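Local coordinates for putative transcriptional regulator (Shigella flexneri 2a str. 2457T, PDB 3C8G), which probably catalyses the hydration of fumarate to malate as a homodimeric member of the family that also contains the mannitol operon repressor MtlR, at residues 20-25 against 95-100; 72-77 against 86-91; 124-127 against 131-134. All coordinates share one frame; numbering follows the deposited sequence.

Contact 1. Residues 20-25 against 95-100; sequences DNLFSF and SQYWHY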
loop_
_atom_site.group_PDB
_atom_site.type_symbol
_atom_site.label_atom_id
_atom_site.label_comp_id
_atom_site.label_asym_id
_atom_site.label_seq_id
_atom_site.Cartn_x
_atom_site.Cartn_y
_atom_site.Cartn_z
ATOM N N ASP B 20 -9.393 -25.340 20.733
ATOM C CA ASP B 20 -8.773 -26.511 21.384
ATOM C C ASP B 20 -7.502 -27.055 20.693
ATOM O O ASP B 20 -6.897 -28.043 21.154
ATOM C CB ASP B 20 -9.800 -27.633 21.624
ATOM C CG ASP B 20 -10.184 -28.395 20.321
ATOM O OD1 ASP B 20 -9.287 -28.808 19.533
ATOM O OD2 ASP B 20 -11.402 -28.608 20.093
ATOM N N ASN B 21 -7.098 -26.424 19.593
ATOM C CA ASN B 21 -5.873 -26.861 18.902
ATOM C C ASN B 21 -5.075 -25.704 18.279
ATOM O O ASN B 21 -5.650 -24.684 17.903
ATOM C CB ASN B 21 -6.159 -28.015 17.915
ATOM C CG ASN B 21 -6.888 -27.560 16.691
ATOM O OD1 ASN B 21 -6.373 -26.810 15.895
ATOM N ND2 ASN B 21 -8.084 -28.024 16.523
ATOM N N LEU B 22 -3.751 -25.873 18.203
ATOM C CA LEU B 22 -2.831 -24.868 17.619
ATOM C C LEU B 22 -3.333 -24.271 16.272
ATOM O O LEU B 22 -3.372 -23.035 16.078
ATOM C CB LEU B 22 -1.426 -25.471 17.472
ATOM C CG LEU B 22 -0.133 -24.654 17.309
ATOM C CD1 LEU B 22 0.466 -24.810 15.927
ATOM C CD2 LEU B 22 -0.235 -23.157 17.702
ATOM N N PHE B 23 -3.776 -25.140 15.371
ATOM C CA PHE B 23 -4.168 -24.696 14.051
ATOM C C PHE B 23 -5.359 -23.738 14.089
ATOM O O PHE B 23 -5.335 -22.712 13.409
ATOM C CB PHE B 23 -4.458 -25.884 13.132
ATOM C CG PHE B 23 -5.029 -25.481 11.827
ATOM C CD1 PHE B 23 -6.410 -25.389 11.662
ATOM C CD2 PHE B 23 -4.190 -25.138 10.778
ATOM C CE1 PHE B 23 -6.955 -25.004 10.457
ATOM C CE2 PHE B 23 -4.714 -24.720 9.551
ATOM C CZ PHE B 23 -6.105 -24.651 9.384
ATOM N N SER B 24 -6.409 -24.094 14.842
ATOM C CA SER B 24 -7.571 -23.219 15.081
ATOM C C SER B 24 -7.134 -21.965 15.838
ATOM O O SER B 24 -7.578 -20.841 15.555
ATOM C CB SER B 24 -8.652 -23.935 15.904
ATOM O OG SER B 24 -9.432 -24.791 15.103
ATOM N N PHE B 25 -6.252 -22.154 16.807
ATOM C CA PHE B 25 -5.820 -21.021 17.579
ATOM C C PHE B 25 -5.258 -19.922 16.667
ATOM O O PHE B 25 -5.738 -18.779 16.668
ATOM C CB PHE B 25 -4.808 -21.424 18.641
ATOM C CG PHE B 25 -4.518 -20.326 19.602
ATOM C CD1 PHE B 25 -5.271 -20.188 20.765
ATOM C CD2 PHE B 25 -3.518 -19.393 19.330
ATOM C CE1 PHE B 25 -5.028 -19.149 21.663
ATOM C CE2 PHE B 25 -3.261 -18.347 20.229
ATOM C CZ PHE B 25 -4.027 -18.236 21.402
ATOM N N SER B 95 2.344 -14.111 11.613
ATOM C CA SER B 95 1.823 -14.223 10.246
ATOM C C SER B 95 2.580 -15.299 9.482
ATOM O O SER B 95 1.983 -16.152 8.804
ATOM C CB SER B 95 1.876 -12.886 9.503
ATOM O OG SER B 95 1.164 -12.994 8.279
ATOM N N GLN B 96 3.892 -15.276 9.606
ATOM C CA GLN B 96 4.703 -16.316 9.012
ATOM C C GLN B 96 4.315 -17.730 9.468
ATOM O O GLN B 96 4.221 -18.640 8.639
ATOM C CB GLN B 96 6.161 -16.047 9.303
ATOM C CG GLN B 96 6.605 -14.647 8.885
ATOM C CD GLN B 96 8.098 -14.485 9.046
ATOM O OE1 GLN B 96 8.684 -14.979 10.022
ATOM N NE2 GLN B 96 8.736 -13.816 8.081
ATOM N N TYR B 97 4.049 -17.901 10.762
ATOM C CA TYR B 97 3.601 -19.189 11.308
ATOM C C TYR B 97 2.178 -19.629 10.879
ATOM O O TYR B 97 1.947 -20.818 10.626
ATOM C CB TYR B 97 3.767 -19.217 12.836
ATOM C CG TYR B 97 3.777 -20.608 13.446
ATOM C CD1 TYR B 97 3.395 -20.808 14.775
ATOM C CD2 TYR B 97 4.147 -21.724 12.694
ATOM C CE1 TYR B 97 3.382 -22.081 15.339
ATOM C CE2 TYR B 97 4.159 -22.993 13.246
ATOM C CZ TYR B 97 3.774 -23.177 14.575
ATOM O OH TYR B 97 3.784 -24.448 15.137
ATOM N N TRP B 98 1.230 -18.695 10.792
ATOM C CA TRP B 98 -0.104 -19.040 10.272
ATOM C C TRP B 98 0.029 -19.521 8.826
ATOM O O TRP B 98 -0.582 -20.526 8.436
ATOM C CB TRP B 98 -1.120 -17.888 10.400
ATOM C CG TRP B 98 -2.314 -18.066 9.476
ATOM C CD1 TRP B 98 -2.660 -17.261 8.430
ATOM C CD2 TRP B 98 -3.282 -19.142 9.494
ATOM N NE1 TRP B 98 -3.776 -17.759 7.790
ATOM C CE2 TRP B 98 -4.183 -18.909 8.417
ATOM C CE3 TRP B 98 -3.483 -20.263 10.315
ATOM C CZ2 TRP B 98 -5.271 -19.754 8.142
ATOM C CZ3 TRP B 98 -4.570 -21.121 10.038
ATOM C CH2 TRP B 98 -5.446 -20.857 8.957
ATOM N N HIS B 99 0.854 -18.819 8.051
ATOM C CA HIS B 99 1.111 -19.175 6.654
ATOM C C HIS B 99 1.677 -20.579 6.546
ATOM O O HIS B 99 1.206 -21.380 5.739
ATOM C CB HIS B 99 2.137 -18.236 6.057
ATOM C CG HIS B 99 1.577 -16.953 5.546
ATOM N ND1 HIS B 99 0.675 -16.898 4.502
ATOM C CD2 HIS B 99 1.838 -15.671 5.894
ATOM C CE1 HIS B 99 0.395 -15.634 4.239
ATOM N NE2 HIS B 99 1.082 -14.871 5.075
ATOM N N TYR B 100 2.716 -20.861 7.332
ATOM C CA TYR B 100 3.236 -22.204 7.426
ATOM C C TYR B 100 2.138 -23.225 7.803
ATOM O O TYR B 100 2.056 -24.287 7.200
ATOM C CB TYR B 100 4.373 -22.261 8.444
ATOM C CG TYR B 100 4.979 -23.631 8.526
ATOM C CD1 TYR B 100 4.428 -24.618 9.361
ATOM C CD2 TYR B 100 6.084 -23.959 7.751
ATOM C CE1 TYR B 100 4.973 -25.899 9.414
ATOM C CE2 TYR B 100 6.639 -25.233 7.791
ATOM C CZ TYR B 100 6.074 -26.194 8.618
ATOM O OH TYR B 100 6.642 -27.447 8.651
#
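Leu22 and Phe23, on the first turn of the short helix 22-25, meet Tyr97 and Trp98 on the long helix 85-103. The turn is prepared by Asn21 at the N-cap position. Its OD1 accepts from Ser24 N at 2.9 Å with an almost straight N-H...O angle of 174°, while ND2 makes a weak bond to Asp20 OD1. The capping bond takes up one N-H of the helix's first turn, that of Ser24.

Leu22 directs its side chain at helix 85-103 and meets that of Tyr97 coming from the opposite direction. One methyl does the touching: Leu22 CD1 lies 3.4 Å from Tyr97 OH and 3.9 Å from Tyr97 CZ, so it rests against the hydroxyl end of the phenol. Around the same tyrosine, Ile114 and Thr115 of helix 113-120 and the ring of Phe118 continue the apolar packing.

Phe23 reaches across with the far rim of its ring. With CG anti to the backbone N (chi1 173°), the end of the ring comes nearer to Trp98 than the start of the side chain suggests. Its CE2 approaches CZ3 of Trp98 to 3.6 Å, and Phe23 CZ lies 3.9 Å from Trp98 CH2. The phenyl and the six-membered ring of the indole have centroids 5.4 Å apart and planes inclined at 46°, an oblique aromatic pair. Trp98 also meets the ring of His30. An Asn-capped helical turn thus docks by its apolar first residues on a longer helix, joining the N-terminal part of this all-helical fold to Tyr97 and Trp98 of helix 85-103.

Contact 2. Residues 72-77 against 86-91; sequences VALRLI and WLYADI
Tyr88 and Ile91 pack against Leu74 and Arg75 in an antiparallel helical hairpin formed by helices 70-79 and 85-103. The short segments run at 173° to one another, with their axes 10.7 Å apart at closest approach, a spacing filled by side chains of middling and large size.

In the second segment Tyr88 is the first residue to extend across the gap. Its CG is anti to the backbone N (chi1 173°), which takes the ring past Leu74 until its hydroxyl meets Arg75. Tyr88 CE2 comes within 3.9 Å of Leu74 CB, and farther out the hydroxyl reaches the aliphatic part of the arginine, with OH 3.5 Å from Arg75 CG. The backbone N of Arg75 lies at the edge of the tyrosine ring, near its plane. The neighbouring subunit also reaches this region: an aromatic side chain of it packs on Tyr88 and its backbone on Arg75, while within its own chain the Tyr88 ring stacks on Tyr78.

Asp90 accepts from the backbone N of both Asn123 and Ser124, a pair of bonds holding its two carboxylate oxygens at the start of helix 123-126. Ile91 faces the partner helix, and its beta-branch settles into the fork of Leu74. The methyl CG2 of Ile91 lies 3.5 Å from Leu74 CD1 and 3.9 Å from Leu74 CD2, touching both arms of the isobutyl group.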
loop_
_atom_site.group_PDB
_atom_site.type_symbol
_atom_site.label_atom_id
_atom_site.label_comp_id
_atom_site.label_asym_id
_atom_site.label_seq_id
_atom_site.Cartn_x
_atom_site.Cartn_y
_atom_site.Cartn_z
ATOM N N VAL B 72 1.216 -6.661 3.965
ATOM C CA VAL B 72 1.385 -5.336 3.351
ATOM C C VAL B 72 0.933 -4.247 4.318
ATOM O O VAL B 72 1.605 -3.212 4.460
ATOM C CB VAL B 72 0.761 -5.173 1.914
ATOM C CG1 VAL B 72 0.630 -6.513 1.192
ATOM C CG2 VAL B 72 -0.562 -4.455 1.954
ATOM N N ALA B 73 -0.166 -4.497 5.023
ATOM C CA ALA B 73 -0.571 -3.622 6.136
ATOM C C ALA B 73 0.530 -3.386 7.203
ATOM O O ALA B 73 0.733 -2.252 7.653
ATOM C CB ALA B 73 -1.810 -4.151 6.780
ATOM N N LEU B 74 1.215 -4.454 7.621
ATOM C CA LEU B 74 2.264 -4.345 8.638
ATOM C C LEU B 74 3.411 -3.544 8.071
ATOM O O LEU B 74 3.846 -2.547 8.652
ATOM C CB LEU B 74 2.795 -5.711 9.054
ATOM C CG LEU B 74 2.140 -6.423 10.213
ATOM C CD1 LEU B 74 2.708 -7.842 10.275
ATOM C CD2 LEU B 74 2.368 -5.653 11.512
ATOM N N ARG B 75 3.887 -3.988 6.923
ATOM C CA ARG B 75 4.938 -3.273 6.244
ATOM C C ARG B 75 4.608 -1.782 6.091
ATOM O O ARG B 75 5.483 -0.945 6.326
ATOM C CB ARG B 75 5.264 -3.952 4.926
ATOM C CG ARG B 75 6.029 -5.226 5.184
ATOM C CD ARG B 75 6.422 -5.914 3.926
ATOM N NE ARG B 75 5.548 -7.045 3.640
ATOM C CZ ARG B 75 5.964 -8.176 3.075
ATOM N NH1 ARG B 75 7.245 -8.334 2.768
ATOM N NH2 ARG B 75 5.109 -9.146 2.826
ATOM N N LEU B 76 3.350 -1.444 5.778
ATOM C CA LEU B 76 2.968 -0.027 5.633
ATOM C C LEU B 76 3.194 0.729 6.947
ATOM O O LEU B 76 3.850 1.765 6.963
ATOM C CB LEU B 76 1.517 0.137 5.148
ATOM C CG LEU B 76 1.162 1.199 4.097
ATOM C CD1 LEU B 76 -0.143 1.880 4.432
ATOM C CD2 LEU B 76 2.208 2.241 3.917
ATOM N N ILE B 77 2.670 0.192 8.043
ATOM C CA ILE B 77 2.791 0.828 9.342
ATOM C C ILE B 77 4.258 0.978 9.743
ATOM O O ILE B 77 4.661 2.037 10.268
ATOM C CB ILE B 77 2.057 0.046 10.433
ATOM C CG1 ILE B 77 0.596 -0.239 10.024
ATOM C CG2 ILE B 77 2.194 0.769 11.800
ATOM C CD1 ILE B 77 -0.167 -1.097 11.020
ATOM N N TRP B 86 10.178 -4.498 17.774
ATOM C CA TRP B 86 9.741 -5.667 18.524
ATOM C C TRP B 86 8.341 -6.140 18.114
ATOM O O TRP B 86 8.144 -7.331 17.890
ATOM C CB TRP B 86 9.872 -5.470 20.051
ATOM C CG TRP B 86 8.922 -4.472 20.720
ATOM C CD1 TRP B 86 9.205 -3.161 21.049
ATOM C CD2 TRP B 86 7.578 -4.724 21.211
ATOM N NE1 TRP B 86 8.115 -2.586 21.683
ATOM C CE2 TRP B 86 7.108 -3.514 21.789
ATOM C CE3 TRP B 86 6.724 -5.850 21.201
ATOM C CZ2 TRP B 86 5.830 -3.395 22.356
ATOM C CZ3 TRP B 86 5.435 -5.728 21.760
ATOM C CH2 TRP B 86 5.010 -4.507 22.338
ATOM N N LEU B 87 7.408 -5.190 17.972
ATOM C CA LEU B 87 6.004 -5.476 17.656
ATOM C C LEU B 87 5.844 -5.908 16.212
ATOM O O LEU B 87 5.061 -6.797 15.903
ATOM C CB LEU B 87 5.144 -4.245 17.930
ATOM C CG LEU B 87 3.636 -4.448 17.810
ATOM C CD1 LEU B 87 3.175 -5.489 18.815
ATOM C CD2 LEU B 87 2.938 -3.133 18.064
ATOM N N TYR B 88 6.598 -5.269 15.329
ATOM C CA TYR B 88 6.608 -5.679 13.942
ATOM C C TYR B 88 7.175 -7.101 13.792
ATOM O O TYR B 88 6.627 -7.920 13.030
ATOM C CB TYR B 88 7.377 -4.684 13.089
ATOM C CG TYR B 88 7.555 -5.146 11.690
ATOM C CD1 TYR B 88 8.708 -5.805 11.305
ATOM C CD2 TYR B 88 6.558 -4.947 10.747
ATOM C CE1 TYR B 88 8.864 -6.250 10.005
ATOM C CE2 TYR B 88 6.701 -5.372 9.461
ATOM C CZ TYR B 88 7.861 -6.027 9.088
ATOM O OH TYR B 88 8.014 -6.455 7.778
ATOM N N ALA B 89 8.265 -7.392 14.504
ATOM C CA ALA B 89 8.792 -8.763 14.578
ATOM C C ALA B 89 7.702 -9.740 15.050
ATOM O O ALA B 89 7.437 -10.765 14.416
ATOM C CB ALA B 89 10.011 -8.824 15.495
ATOM N N ASP B 90 7.036 -9.394 16.137
ATOM C CA ASP B 90 6.098 -10.321 16.725
ATOM C C ASP B 90 4.977 -10.656 15.742
ATOM O O ASP B 90 4.704 -11.840 15.475
ATOM C CB ASP B 90 5.532 -9.790 18.050
ATOM C CG ASP B 90 6.501 -9.941 19.226
ATOM O OD1 ASP B 90 7.712 -10.268 19.001
ATOM O OD2 ASP B 90 6.029 -9.711 20.384
ATOM N N ILE B 91 4.344 -9.617 15.195
ATOM C CA ILE B 91 3.146 -9.823 14.388
ATOM C C ILE B 91 3.535 -10.501 13.097
ATOM O O ILE B 91 2.858 -11.400 12.635
ATOM C CB ILE B 91 2.410 -8.530 14.091
ATOM C CG1 ILE B 91 2.058 -7.825 15.399
ATOM C CG2 ILE B 91 1.168 -8.851 13.306
ATOM C CD1 ILE B 91 1.283 -6.535 15.230
#

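Contact 3. Residues 124-127 against 131-134; sequences SITR and LYDA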
loop_
_atom_site.group_PDB
_atom_site.type_symbol
_atom_site.label_atom_id
_atom_site.label_comp_id
_atom_site.label_asym_id
_atom_site.label_seq_id
_atom_site.Cartn_x
_atom_site.Cartn_y
_atom_site.Cartn_z
ATOM N N SER B 124 6.887 -10.451 23.226
ATOM C CA SER B 124 5.903 -10.196 24.271
ATOM C C SER B 124 5.776 -11.393 25.205
ATOM O O SER B 124 5.324 -11.260 26.334
ATOM C CB SER B 124 4.556 -9.779 23.688
ATOM O OG SER B 124 4.043 -10.785 22.845
ATOM N N ILE B 125 6.227 -12.553 24.751
ATOM C CA ILE B 125 6.327 -13.714 25.633
ATOM C C ILE B 125 7.668 -13.714 26.380
ATOM O O ILE B 125 7.712 -13.812 27.594
ATOM C CB ILE B 125 6.124 -15.029 24.837
ATOM C CG1 ILE B 125 4.678 -15.152 24.412
ATOM C CG2 ILE B 125 6.521 -16.222 25.647
ATOM C CD1 ILE B 125 4.479 -16.260 23.448
ATOM N N THR B 126 8.746 -13.586 25.619
ATOM C CA THR B 126 10.139 -13.599 26.102
ATOM C C THR B 126 10.528 -12.495 27.108
ATOM O O THR B 126 11.385 -12.704 27.981
ATOM C CB THR B 126 11.070 -13.587 24.854
ATOM O OG1 THR B 126 11.488 -14.931 24.587
ATOM C CG2 THR B 126 12.287 -12.687 25.015
ATOM N N ARG B 127 9.869 -11.343 26.978
ATOM C CA ARG B 127 10.152 -10.134 27.774
ATOM C C ARG B 127 9.530 -10.180 29.133
ATOM O O ARG B 127 9.967 -9.468 30.033
ATOM C CB ARG B 127 9.629 -8.879 27.073
ATOM C CG ARG B 127 10.523 -8.357 26.028
ATOM C CD ARG B 127 9.943 -7.065 25.539
ATOM N NE ARG B 127 10.782 -6.484 24.500
ATOM C CZ ARG B 127 10.632 -5.254 24.033
ATOM N NH1 ARG B 127 11.448 -4.795 23.088
ATOM N NH2 ARG B 127 9.660 -4.486 24.515
ATOM N N LEU B 131 6.822 -15.261 33.257
ATOM C CA LEU B 131 6.013 -16.189 32.463
ATOM C C LEU B 131 6.829 -17.118 31.541
ATOM O O LEU B 131 6.531 -18.315 31.406
ATOM C CB LEU B 131 4.998 -15.392 31.646
ATOM C CG LEU B 131 3.836 -16.084 30.904
ATOM C CD1 LEU B 131 4.137 -16.225 29.438
ATOM C CD2 LEU B 131 3.420 -17.417 31.532
ATOM N N TYR B 132 7.848 -16.555 30.897
ATOM C CA TYR B 132 8.746 -17.331 30.061
ATOM C C TYR B 132 9.546 -18.350 30.883
ATOM O O TYR B 132 9.599 -19.538 30.537
ATOM C CB TYR B 132 9.662 -16.397 29.265
ATOM C CG TYR B 132 10.536 -17.090 28.238
ATOM C CD1 TYR B 132 11.905 -16.828 28.170
ATOM C CD2 TYR B 132 9.987 -17.997 27.325
ATOM C CE1 TYR B 132 12.698 -17.448 27.209
ATOM C CE2 TYR B 132 10.772 -18.635 26.377
ATOM C CZ TYR B 132 12.119 -18.356 26.325
ATOM O OH TYR B 132 12.887 -19.001 25.377
ATOM N N ASP B 133 10.142 -17.890 31.978
ATOM C CA ASP B 133 10.862 -18.780 32.875
ATOM C C ASP B 133 10.013 -19.986 33.292
ATOM O O ASP B 133 10.526 -21.097 33.390
ATOM C CB ASP B 133 11.348 -18.056 34.135
ATOM C CG ASP B 133 12.488 -17.077 33.870
ATOM O OD1 ASP B 133 13.153 -17.098 32.796
ATOM O OD2 ASP B 133 12.734 -16.260 34.779
ATOM N N ALA B 134 8.725 -19.759 33.546
ATOM C CA ALA B 134 7.841 -20.839 33.997
ATOM C C ALA B 134 7.640 -21.829 32.879
ATOM O O ALA B 134 7.656 -23.017 33.131
ATOM C CB ALA B 134 6.496 -20.321 34.532
#
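The hydroxyl oxygen of Thr126 has two neighbours, a carbonyl and an aromatic face. OG1 makes a weak hydrogen bond to Ser120 O, in the preceding helix 113-120, and at the same time lies 3.8 Å above the ring plane of Tyr132, over the ring centre. The approach is from one face, and the nearest ring atom, Tyr132 CE1, is 3.8 Å from Thr126 OG1. The two side chains run side by side and point the same way. The carbonyl of Ser120 can only accept; if the weak bond forms, the hydroxyl must be its donor, and the ring then probably faces the oxygen rather than the proton.

Tyr132 reaches this place with CG anti to its own backbone N (chi1 -173°). Closer to the main chain, its CB packs on a backbone carbonyl of the other segment: Tyr132 CB is 3.6 Å from Ile125 O. The beta-branch of Ile125 completes the contact more loosely, with CG2 4.2 Å from Tyr132 CD2 and 4.5 Å from Leu131 CD1. Ile125 is buried, and it also touches Ile119 and Ala162, while Leu131 leans on Ala158, so helices 113-120 and 158-166 line the inner side.

The chain turns sharply here between two short helices, 123-126 and 129-134, the second begun with Leu131 N bonded to Asn128 OD1. Between the two segments the contact is van der Waals in kind, made by Ile125 with Leu131 and Tyr132 and by the threonine hydroxyl over the ring; the polar bonds named run to Ser120 and Asn128.

How the contacts relate
From the N terminus, residues 20-25 are the first to be used, and contact 1 closes the longest loop by bringing them to residues 95-100, with 69 residues between them. Contact 2 falls within that loop, a hairpin with only eight residues between its segments, and it shares helix 85-103 with contact 1; their centres lie about 18 Å apart. Contact 3 follows in series, closing a turn of three residues. It touches contact 2, where Arg127 makes a cation-pi contact with Trp86, but stays about 9 Å from contact 1 at the nearest atoms. Helix 85-103 thereby links the N-terminal turn, the helix 70-79 beside the dimer partner and the 123-134 region.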